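Local coordinates for protein antigen TpF1 (PDB 2FJC) that binds ferric iron as a mini-ferritin of the Dps family, probably oxidising iron and holding it within a hollow shell of twelve subunits, at residues 21-26 against 81-86; 27-32 against 57-62; 33-38 against 95-100; 105-110 against 145-150. All coordinates share one frame; numbering follows the deposited sequence.

From the N terminus, helix 8-38 contributes one segment to each of the first three contacts. Contact 2 pairs it with helix 44-71, closing the shortest loop, and lies nested inside the loop closed by contact 1, which brings the short helix 80-86 back to its middle. Contact 3 joins its C-terminal end to the loop and strand leading into helix 99-127 and crosses both of these loops along the chain. Contact 4 follows in series, pairing helices 99-127 and 130-154. Contacts 2 and 4 touch through L28 on F110 and L32 on V106, and through the salt bridge K31-D109; contacts 3 and 4 touch where Y35 meets R105 and V106. Contacts 1, 2 and 3 also face the second subunit.

Contact 1. Residues 21-26 against 81-86; sequences HVADLG and AEYLAL
Y83 sets its ring against the backbone of helix 8-38 at A23, its CD1 3.5 Å from CA of A23. Alanine carries no more than a methyl group beside the ring, which lets the chains approach until the CA atoms of A23 and Y83 are 4.3 Å apart. The first torsion of Y83 (chi1 -64°) puts CG beside the backbone N and opposite the carbonyl carbon, sending the ring along the surface of the long helix. A23 CA meets that ring obliquely, while the carbonyl oxygen of V22 lies over one of its faces. Further out, V22 swings CG1 opposite its own backbone N (chi1 171°), and this branch rests 3.7 Å from CE1 of Y83. One turn on from V22, G26 has no side chain, which leaves room for the CD2 side of the ring. Helix 80-86 is the short helix that Dps proteins carry in the long connection between the second and third helices of their ferritin bundle. Its axis stands nearly square to that of helix 8-38, at 104° between the segments, and the phenol spans the crossing. The hydroxyl of Y83 is hydrogen-bonded to the carbonyl oxygen of P77, and its side chain also packs on I30 of the second subunit. The same methyl of A23 also touches CB of L86, at 3.6 Å. Next to it D24 turns OD1 to the amide of G88 and the hydroxyl of S87, gripping the chain just as it leaves the short helix, while OD2 is hydrogen-bonded to the hydroxyl of Y112.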
# COMPACT_ATOMS: atom_id res chain seq x y z
N HIS B 21 -16.67 -20.82 26.05
CA HIS B 21 -15.60 -19.95 25.56
C HIS B 21 -16.18 -18.64 25.04
O HIS B 21 -15.65 -17.57 25.33
CB HIS B 21 -14.82 -20.64 24.44
CG HIS B 21 -14.13 -21.89 24.87
ND1 HIS B 21 -13.71 -22.10 26.16
CD2 HIS B 21 -13.74 -22.98 24.17
CE1 HIS B 21 -13.09 -23.26 26.24
NE2 HIS B 21 -13.09 -23.81 25.05
N VAL B 22 -17.26 -18.73 24.27
CA VAL B 22 -17.89 -17.55 23.72
C VAL B 22 -18.31 -16.63 24.86
O VAL B 22 -18.06 -15.42 24.83
CB VAL B 22 -19.13 -17.92 22.89
CG1 VAL B 22 -19.89 -16.67 22.51
CG2 VAL B 22 -18.70 -18.67 21.64
N ALA B 23 -18.93 -17.21 25.88
CA ALA B 23 -19.37 -16.45 27.03
C ALA B 23 -18.20 -15.79 27.75
O ALA B 23 -18.25 -14.60 28.07
CB ALA B 23 -20.13 -17.36 27.98
N ASP B 24 -17.14 -16.54 28.00
CA ASP B 24 -15.97 -16.00 28.68
C ASP B 24 -15.30 -14.91 27.86
O ASP B 24 -14.90 -13.89 28.40
CB ASP B 24 -14.96 -17.11 29.01
CG ASP B 24 -15.44 -18.03 30.14
OD1 ASP B 24 -16.32 -17.63 30.93
OD2 ASP B 24 -14.92 -19.16 30.25
N LEU B 25 -15.17 -15.14 26.56
CA LEU B 25 -14.56 -14.17 25.66
C LEU B 25 -15.40 -12.90 25.67
O LEU B 25 -14.86 -11.79 25.72
CB LEU B 25 -14.46 -14.72 24.24
CG LEU B 25 -13.14 -15.33 23.74
CD1 LEU B 25 -12.14 -15.50 24.87
CD2 LEU B 25 -13.44 -16.66 23.09
N GLY B 26 -16.72 -13.07 25.61
CA GLY B 26 -17.61 -11.92 25.61
C GLY B 26 -17.41 -11.08 26.85
O GLY B 26 -17.28 -9.86 26.78
N ALA B 81 -27.10 -11.64 28.90
CA ALA B 81 -27.77 -12.45 29.92
C ALA B 81 -27.20 -13.88 29.90
O ALA B 81 -26.85 -14.42 30.94
CB ALA B 81 -29.28 -12.48 29.67
N GLU B 82 -27.09 -14.47 28.71
CA GLU B 82 -26.55 -15.82 28.59
C GLU B 82 -25.08 -15.86 28.99
O GLU B 82 -24.64 -16.78 29.66
CB GLU B 82 -26.68 -16.34 27.16
CG GLU B 82 -28.09 -16.36 26.62
CD GLU B 82 -28.14 -16.77 25.16
OE1 GLU B 82 -28.04 -17.99 24.88
OE2 GLU B 82 -28.26 -15.88 24.30
N TYR B 83 -24.32 -14.85 28.56
CA TYR B 83 -22.90 -14.81 28.88
C TYR B 83 -22.67 -14.77 30.38
O TYR B 83 -21.84 -15.50 30.91
CB TYR B 83 -22.23 -13.61 28.22
CG TYR B 83 -22.25 -13.66 26.70
CD1 TYR B 83 -22.34 -14.89 26.02
CD2 TYR B 83 -22.19 -12.50 25.95
CE1 TYR B 83 -22.37 -14.94 24.64
CE2 TYR B 83 -22.21 -12.54 24.56
CZ TYR B 83 -22.30 -13.76 23.91
OH TYR B 83 -22.34 -13.80 22.53
N LEU B 84 -23.41 -13.91 31.08
CA LEU B 84 -23.27 -13.81 32.52
C LEU B 84 -23.65 -15.13 33.19
O LEU B 84 -23.13 -15.47 34.25
CB LEU B 84 -24.14 -12.68 33.08
CG LEU B 84 -23.63 -11.28 32.75
CD1 LEU B 84 -24.55 -10.24 33.37
CD2 LEU B 84 -22.21 -11.11 33.28
N ALA B 85 -24.55 -15.87 32.55
CA ALA B 85 -24.98 -17.15 33.10
C ALA B 85 -23.98 -18.28 32.84
O ALA B 85 -23.88 -19.22 33.63
CB ALA B 85 -26.34 -17.53 32.51
N LEU B 86 -23.23 -18.19 31.75
CA LEU B 86 -22.27 -19.24 31.39
C LEU B 86 -20.83 -18.94 31.76
O LEU B 86 -20.04 -19.86 32.01
CB LEU B 86 -22.34 -19.49 29.89
CG LEU B 86 -23.67 -19.96 29.31
CD1 LEU B 86 -23.66 -19.81 27.79
CD2 LEU B 86 -23.92 -21.40 29.73

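Contact 2. Residues 27-32 against 57-62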
# COMPACT_ATOMS: atom_id res chain seq x y z
N VAL B 27 -17.35 -11.75 28.00
CA VAL B 27 -17.16 -11.06 29.27
C VAL B 27 -15.78 -10.39 29.32
O VAL B 27 -15.66 -9.25 29.76
CB VAL B 27 -17.31 -12.05 30.45
CG1 VAL B 27 -16.89 -11.38 31.74
CG2 VAL B 27 -18.76 -12.51 30.57
N LEU B 28 -14.76 -11.09 28.85
CA LEU B 28 -13.41 -10.55 28.86
C LEU B 28 -13.31 -9.31 27.98
O LEU B 28 -12.61 -8.35 28.30
CB LEU B 28 -12.42 -11.58 28.33
CG LEU B 28 -11.10 -11.72 29.07
CD1 LEU B 28 -10.12 -12.39 28.14
CD2 LEU B 28 -10.59 -10.37 29.53
N TYR B 29 -14.02 -9.35 26.85
CA TYR B 29 -14.03 -8.25 25.90
C TYR B 29 -14.38 -6.94 26.58
O TYR B 29 -13.70 -5.93 26.40
CB TYR B 29 -15.03 -8.53 24.79
CG TYR B 29 -15.09 -7.44 23.74
CD1 TYR B 29 -14.02 -7.21 22.88
CD2 TYR B 29 -16.23 -6.64 23.61
CE1 TYR B 29 -14.08 -6.21 21.91
CE2 TYR B 29 -16.30 -5.64 22.64
CZ TYR B 29 -15.22 -5.43 21.79
OH TYR B 29 -15.29 -4.43 20.85
N ILE B 30 -15.44 -6.96 27.37
CA ILE B 30 -15.87 -5.77 28.06
C ILE B 30 -14.98 -5.46 29.26
O ILE B 30 -14.74 -4.29 29.57
CB ILE B 30 -17.34 -5.91 28.45
CG1 ILE B 30 -18.18 -5.79 27.18
CG2 ILE B 30 -17.73 -4.84 29.48
CD1 ILE B 30 -19.64 -6.01 27.40
N LYS B 31 -14.48 -6.50 29.91
CA LYS B 31 -13.62 -6.32 31.05
C LYS B 31 -12.36 -5.59 30.60
O LYS B 31 -11.85 -4.71 31.30
CB LYS B 31 -13.27 -7.69 31.64
CG LYS B 31 -12.63 -7.67 33.01
CD LYS B 31 -12.61 -9.09 33.60
CE LYS B 31 -11.93 -9.12 34.96
NZ LYS B 31 -11.90 -10.48 35.53
N LEU B 32 -11.85 -5.96 29.43
CA LEU B 32 -10.65 -5.33 28.90
C LEU B 32 -10.90 -3.86 28.61
O LEU B 32 -9.99 -3.04 28.73
CB LEU B 32 -10.18 -6.06 27.64
CG LEU B 32 -9.56 -7.43 27.90
CD1 LEU B 32 -9.39 -8.18 26.58
CD2 LEU B 32 -8.23 -7.25 28.61
N SER B 57 -8.12 -8.79 19.75
CA SER B 57 -7.77 -10.19 19.61
C SER B 57 -8.83 -11.08 20.26
O SER B 57 -9.20 -12.13 19.73
CB SER B 57 -6.42 -10.44 20.26
OG SER B 57 -6.15 -11.83 20.32
N VAL B 58 -9.34 -10.66 21.41
CA VAL B 58 -10.35 -11.42 22.11
C VAL B 58 -11.64 -11.51 21.31
O VAL B 58 -12.26 -12.57 21.23
CB VAL B 58 -10.66 -10.78 23.50
CG1 VAL B 58 -12.03 -11.22 23.99
CG2 VAL B 58 -9.58 -11.18 24.51
N THR B 59 -12.04 -10.40 20.70
CA THR B 59 -13.28 -10.41 19.94
C THR B 59 -13.11 -11.23 18.67
O THR B 59 -14.08 -11.73 18.11
CB THR B 59 -13.76 -8.98 19.61
OG1 THR B 59 -15.19 -8.97 19.53
CG2 THR B 59 -13.18 -8.51 18.29
N GLU B 60 -11.87 -11.36 18.22
CA GLU B 60 -11.58 -12.14 17.03
C GLU B 60 -11.82 -13.61 17.39
O GLU B 60 -12.50 -14.34 16.65
CB GLU B 60 -10.12 -11.92 16.62
CG GLU B 60 -9.70 -12.60 15.33
CD GLU B 60 -8.20 -12.44 15.05
OE1 GLU B 60 -7.39 -13.09 15.76
OE2 GLU B 60 -7.84 -11.67 14.13
N ALA B 61 -11.27 -14.04 18.52
CA ALA B 61 -11.44 -15.42 18.97
C ALA B 61 -12.92 -15.65 19.27
O ALA B 61 -13.47 -16.72 19.00
CB ALA B 61 -10.60 -15.67 20.21
N PHE B 62 -13.55 -14.63 19.84
CA PHE B 62 -14.97 -14.65 20.17
C PHE B 62 -15.76 -15.05 18.93
O PHE B 62 -16.59 -15.96 18.96
CB PHE B 62 -15.38 -13.24 20.62
CG PHE B 62 -16.86 -13.06 20.87
CD1 PHE B 62 -17.46 -13.60 22.00
CD2 PHE B 62 -17.62 -12.29 20.00
CE1 PHE B 62 -18.81 -13.35 22.28
CE2 PHE B 62 -18.97 -12.03 20.26
CZ PHE B 62 -19.57 -12.57 21.41
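V58 pushes its two methyl groups into the surface of helix 8-38. CG2 meets CD1 of L32 tip to tip at 3.6 Å and CD1 of L28 at 3.9 Å, the L28 side chain running across that of V58 at about a right angle. L28 and L32 are one helical turn apart, so their branches flank the same valine. The other methyl, CG1, lies opposite the V58 backbone N (chi1 158°) and sits against the main chain of Y29, 4.0 Å from its N. Valine suits this place because its two short branches let one methyl meet the leucines and the other the main chain of Y29, between antiparallel helices (166° between the segments) whose axes are 9.2 Å apart. Beside this apolar patch, Y29 and T59 lie alongside each other, pointing the same way. CB of T59 is 3.6 Å from CE1 of Y29, and OG1 stands over one face of the ring, toward its rim. An extended chi1 of -179° carries the phenol outward past T59. In the next shell, F110 and L113 of helix 99-127 back L28, while V106 backs L32. The hydroxyl of Y29 is hydrogen-bonded to OG1 of T59 of the second subunit, an exchange that is returned, and the Y29 ring meets that of Y29 of the second subunit, their planes nearly parallel. This helix pair thus divides its chemistry: aliphatic groups turn into the bundle, while the hydroxyls satisfy one another across the subunit interface.

Contact 3. Residues 33-38 against 95-100. With FE (Fe (III) ion), chain S.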
# COMPACT_ATOMS: atom_id res chain seq x y z
N HIS B 33 -12.12 -3.51 28.22
CA HIS B 33 -12.42 -2.11 27.96
C HIS B 33 -12.37 -1.38 29.29
O HIS B 33 -11.88 -0.25 29.36
CB HIS B 33 -13.80 -1.93 27.33
CG HIS B 33 -13.82 -2.13 25.84
ND1 HIS B 33 -13.75 -3.37 25.25
CD2 HIS B 33 -13.89 -1.23 24.83
CE1 HIS B 33 -13.78 -3.23 23.94
NE2 HIS B 33 -13.86 -1.94 23.65
N ASN B 34 -12.86 -2.03 30.33
CA ASN B 34 -12.86 -1.44 31.66
C ASN B 34 -11.43 -1.00 31.99
O ASN B 34 -11.21 0.16 32.33
CB ASN B 34 -13.35 -2.45 32.69
CG ASN B 34 -13.66 -1.82 34.02
OD1 ASN B 34 -12.87 -1.04 34.54
ND2 ASN B 34 -14.80 -2.16 34.58
N TYR B 35 -10.46 -1.91 31.90
CA TYR B 35 -9.08 -1.55 32.20
C TYR B 35 -8.58 -0.52 31.21
O TYR B 35 -7.87 0.42 31.57
CB TYR B 35 -8.18 -2.78 32.16
CG TYR B 35 -8.62 -3.86 33.11
CD1 TYR B 35 -9.03 -3.54 34.41
CD2 TYR B 35 -8.64 -5.20 32.72
CE1 TYR B 35 -9.45 -4.52 35.28
CE2 TYR B 35 -9.06 -6.19 33.60
CZ TYR B 35 -9.46 -5.85 34.88
OH TYR B 35 -9.89 -6.83 35.74
N HIS B 36 -8.94 -0.70 29.95
CA HIS B 36 -8.55 0.20 28.88
C HIS B 36 -8.91 1.63 29.24
O HIS B 36 -8.13 2.56 29.02
CB HIS B 36 -9.26 -0.24 27.59
CG HIS B 36 -8.96 0.62 26.39
ND1 HIS B 36 -7.70 0.72 25.83
CD2 HIS B 36 -9.78 1.36 25.61
CE1 HIS B 36 -7.76 1.48 24.75
NE2 HIS B 36 -9.01 1.89 24.60
N TRP B 37 -10.10 1.81 29.81
CA TRP B 37 -10.59 3.13 30.18
C TRP B 37 -10.14 3.66 31.54
O TRP B 37 -9.88 4.85 31.68
CB TRP B 37 -12.11 3.14 30.19
CG TRP B 37 -12.73 2.84 28.89
CD1 TRP B 37 -12.30 3.22 27.66
CD2 TRP B 37 -13.96 2.13 28.68
NE1 TRP B 37 -13.18 2.80 26.69
CE2 TRP B 37 -14.21 2.13 27.29
CE3 TRP B 37 -14.88 1.51 29.54
CZ2 TRP B 37 -15.34 1.52 26.73
CZ3 TRP B 37 -16.00 0.91 28.98
CH2 TRP B 37 -16.22 0.92 27.59
N HIS B 38 -10.05 2.78 32.53
CA HIS B 38 -9.75 3.23 33.87
C HIS B 38 -8.38 3.06 34.48
O HIS B 38 -8.17 3.42 35.63
CB HIS B 38 -10.80 2.64 34.80
CG HIS B 38 -12.20 2.88 34.33
ND1 HIS B 38 -13.09 1.87 34.07
CD2 HIS B 38 -12.85 4.03 34.04
CE1 HIS B 38 -14.23 2.38 33.64
NE2 HIS B 38 -14.11 3.69 33.62
N LYS B 95 -13.69 0.89 39.12
CA LYS B 95 -13.19 1.80 38.10
C LYS B 95 -11.94 2.37 38.74
O LYS B 95 -11.73 2.19 39.95
CB LYS B 95 -14.19 2.93 37.84
CG LYS B 95 -15.27 2.64 36.81
CD LYS B 95 -16.21 1.56 37.27
CE LYS B 95 -17.39 1.46 36.33
NZ LYS B 95 -18.38 0.47 36.83
N GLU B 96 -11.12 3.07 37.96
CA GLU B 96 -9.89 3.62 38.50
C GLU B 96 -9.07 2.47 39.07
O GLU B 96 -9.31 2.01 40.19
CB GLU B 96 -10.20 4.63 39.60
CG GLU B 96 -8.96 5.23 40.23
CD GLU B 96 -9.29 6.33 41.21
OE1 GLU B 96 -9.89 7.34 40.78
OE2 GLU B 96 -8.93 6.19 42.40
N ILE B 97 -8.12 1.99 38.30
CA ILE B 97 -7.30 0.88 38.73
C ILE B 97 -5.85 1.06 38.31
O ILE B 97 -5.54 1.66 37.28
CB ILE B 97 -7.84 -0.44 38.16
CG1 ILE B 97 -6.97 -1.61 38.62
CG2 ILE B 97 -7.90 -0.37 36.64
CD1 ILE B 97 -7.51 -2.98 38.22
N THR B 98 -4.96 0.54 39.14
CA THR B 98 -3.54 0.58 38.92
C THR B 98 -3.17 -0.22 37.67
O THR B 98 -3.85 -1.19 37.33
CB THR B 98 -2.85 -0.01 40.17
OG1 THR B 98 -2.37 1.05 41.00
CG2 THR B 98 -1.74 -0.94 39.80
N ILE B 99 -2.09 0.17 36.99
CA ILE B 99 -1.66 -0.54 35.81
C ILE B 99 -1.22 -1.97 36.13
O ILE B 99 -1.65 -2.92 35.47
CB ILE B 99 -0.52 0.21 35.10
CG1 ILE B 99 -1.10 1.42 34.34
CG2 ILE B 99 0.23 -0.73 34.15
CD1 ILE B 99 -0.07 2.26 33.59
N VAL B 100 -0.38 -2.14 37.14
CA VAL B 100 0.08 -3.48 37.48
C VAL B 100 -1.09 -4.33 37.96
O VAL B 100 -1.14 -5.52 37.71
CB VAL B 100 1.18 -3.48 38.57
CG1 VAL B 100 2.38 -2.68 38.11
CG2 VAL B 100 0.63 -2.93 39.85
FE FE S . -10.50 3.39 23.34
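H38, the last residue of its helix, offers its carbonyl oxygen to the amide of I97 in a nearly straight hydrogen bond (N to O 3.0 Å, 164° at the hydrogen). The H38 ring lies between aliphatic groups: K95 passes over one face in a CH-pi contact, its CG 3.5 Å from the ring centroid, and CB of W37 covers the opposite face. A hydrogen bond from ND1 to OD1 of N34 (3.0 Å) helps to set the rotation of the imidazole. This bond lies in the ring plane of the histidine but approaches the amide oxygen from above its carbonyl plane, and one helical turn separates the two residues. A bend at chi2 (66°) takes K95 past the ring, and its ammonium group pairs with E82 of the second subunit. I97, extended throughout, brings CD1 obliquely to CE1 of Y35 at 3.8 Å; the hydroxyl of Y35 is hydrogen-bonded to E92. On another side of the helix, H36 binds the iron through NE2 at 2.5 Å. D63 and E67 of the second subunit complete the ligands seen, an intersubunit iron site consistent with the ferroxidase centre of Dps proteins; the H36 ring stacks on that of H48. Beyond H38 the chain enters strand 39-40, which runs parallel to strand 97-98, and I97 packs on I39. The contact therefore joins the end of helix 8-38 to the loop and strand leading into helix 99-127, with Y35 lying against A102 and V106 of the latter and L51 of helix 44-71.

Contact 4. Residues 105-110 against 145-150; sequences RVKRDF and KAIWML
F110 and L150 share one first-torsion choice, CG opposite the carbonyl carbon (chi1 -82° and -76°), which turns both side chains into the groove between their helices. There they meet at about a right angle, CD1 of L150 3.8 Å from CD2 of F110. The same leucine methyl also lies against CG2 of V106 and against CA of K107, the latter at 3.7 Å. The small A146 leaves space for the phenyl group, its CB 3.8 Å from CE2 of F110, while I147 leans CG1 on CB of F110 at 3.6 Å. A lysine suits the border of this apolar layer: the extended methylenes of K107 slide past L150 in the opposite direction, CD 4.0 Å from CB of L150, and only the last torsion bends, letting the ammonium group pair with E111. Deeper in the bundle, F110 meets Y54 of helix 44-71 edge-to-face, and A146 and L150 touch the same tyrosine. This antiparallel packing, at -148° with aliphatic and aromatic side chains interleaved and the helices joined by a very short turn, is that of the third and fourth helices of the ferritin-like four-helix bundle.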
# COMPACT_ATOMS: atom_id res chain seq x y z
N ARG B 105 -4.58 -8.88 36.57
CA ARG B 105 -5.90 -9.47 36.41
C ARG B 105 -6.13 -10.04 35.01
O ARG B 105 -6.71 -11.12 34.88
CB ARG B 105 -6.99 -8.46 36.76
CG ARG B 105 -6.94 -8.06 38.22
CD ARG B 105 -8.00 -7.06 38.61
NE ARG B 105 -7.67 -6.48 39.91
CZ ARG B 105 -8.36 -5.51 40.50
NH1 ARG B 105 -9.45 -5.00 39.92
NH2 ARG B 105 -7.95 -5.03 41.66
N VAL B 106 -5.68 -9.35 33.96
CA VAL B 106 -5.89 -9.92 32.63
C VAL B 106 -5.01 -11.16 32.48
O VAL B 106 -5.41 -12.12 31.85
CB VAL B 106 -5.61 -8.91 31.46
CG1 VAL B 106 -6.14 -7.55 31.81
CG2 VAL B 106 -4.14 -8.86 31.13
N LYS B 107 -3.82 -11.14 33.08
CA LYS B 107 -2.94 -12.30 33.00
C LYS B 107 -3.67 -13.49 33.63
O LYS B 107 -3.64 -14.60 33.10
CB LYS B 107 -1.63 -12.04 33.75
CG LYS B 107 -0.68 -13.22 33.78
CD LYS B 107 0.67 -12.83 34.36
CE LYS B 107 1.68 -13.97 34.29
NZ LYS B 107 1.36 -15.04 35.25
N ARG B 108 -4.33 -13.24 34.75
CA ARG B 108 -5.06 -14.27 35.46
C ARG B 108 -6.20 -14.82 34.59
O ARG B 108 -6.40 -16.04 34.51
CB ARG B 108 -5.61 -13.68 36.77
CG ARG B 108 -5.87 -14.68 37.88
CD ARG B 108 -6.25 -13.95 39.19
NE ARG B 108 -5.23 -12.98 39.57
CZ ARG B 108 -5.48 -11.84 40.21
NH1 ARG B 108 -6.72 -11.52 40.56
NH2 ARG B 108 -4.48 -10.99 40.49
N ASP B 109 -6.93 -13.92 33.94
CA ASP B 109 -8.03 -14.33 33.08
C ASP B 109 -7.52 -15.07 31.84
O ASP B 109 -8.15 -16.02 31.35
CB ASP B 109 -8.89 -13.13 32.65
CG ASP B 109 -9.75 -12.59 33.78
OD1 ASP B 109 -10.04 -13.36 34.73
OD2 ASP B 109 -10.16 -11.41 33.73
N PHE B 110 -6.37 -14.64 31.33
CA PHE B 110 -5.79 -15.29 30.17
C PHE B 110 -5.39 -16.71 30.55
O PHE B 110 -5.60 -17.64 29.78
CB PHE B 110 -4.55 -14.52 29.68
CG PHE B 110 -4.87 -13.33 28.81
CD1 PHE B 110 -6.19 -13.04 28.44
CD2 PHE B 110 -3.85 -12.52 28.32
CE1 PHE B 110 -6.47 -11.97 27.59
CE2 PHE B 110 -4.12 -11.44 27.47
CZ PHE B 110 -5.43 -11.17 27.11
N LYS B 145 1.66 -16.47 24.32
CA LYS B 145 2.60 -15.39 24.11
C LYS B 145 2.23 -14.20 25.00
O LYS B 145 3.10 -13.60 25.62
CB LYS B 145 2.62 -14.97 22.64
CG LYS B 145 3.73 -13.99 22.31
CD LYS B 145 3.84 -13.73 20.81
CE LYS B 145 5.06 -12.87 20.46
NZ LYS B 145 6.35 -13.53 20.87
N ALA B 146 0.93 -13.89 25.07
CA ALA B 146 0.48 -12.76 25.90
C ALA B 146 0.73 -13.02 27.39
O ALA B 146 1.15 -12.13 28.12
CB ALA B 146 -1.00 -12.48 25.64
N ILE B 147 0.46 -14.25 27.83
CA ILE B 147 0.66 -14.61 29.22
C ILE B 147 2.15 -14.46 29.57
O ILE B 147 2.50 -13.92 30.63
CB ILE B 147 0.19 -16.07 29.46
CG1 ILE B 147 -1.34 -16.12 29.36
CG2 ILE B 147 0.66 -16.57 30.83
CD1 ILE B 147 -1.91 -17.53 29.41
N TRP B 148 3.01 -14.93 28.68
CA TRP B 148 4.45 -14.81 28.91
C TRP B 148 4.88 -13.34 28.99
O TRP B 148 5.64 -12.96 29.88
CB TRP B 148 5.23 -15.50 27.79
CG TRP B 148 6.65 -15.07 27.75
CD1 TRP B 148 7.59 -15.25 28.72
CD2 TRP B 148 7.29 -14.32 26.71
NE1 TRP B 148 8.78 -14.66 28.35
CE2 TRP B 148 8.62 -14.08 27.12
CE3 TRP B 148 6.87 -13.82 25.47
CZ2 TRP B 148 9.53 -13.36 26.34
CZ3 TRP B 148 7.77 -13.11 24.69
CH2 TRP B 148 9.09 -12.89 25.13
N MET B 149 4.40 -12.52 28.06
CA MET B 149 4.78 -11.12 28.07
C MET B 149 4.27 -10.41 29.31
O MET B 149 5.00 -9.65 29.93
CB MET B 149 4.30 -10.40 26.80
CG MET B 149 5.15 -10.72 25.57
SD MET B 149 4.99 -9.54 24.19
CE MET B 149 4.00 -10.52 23.01
N LEU B 150 3.03 -10.69 29.70
CA LEU B 150 2.48 -10.07 30.89
C LEU B 150 3.31 -10.47 32.11
O LEU B 150 3.62 -9.64 32.97
CB LEU B 150 1.03 -10.49 31.08
CG LEU B 150 0.03 -9.80 30.14
CD1 LEU B 150 -1.35 -10.42 30.29
CD2 LEU B 150 -0.01 -8.31 30.46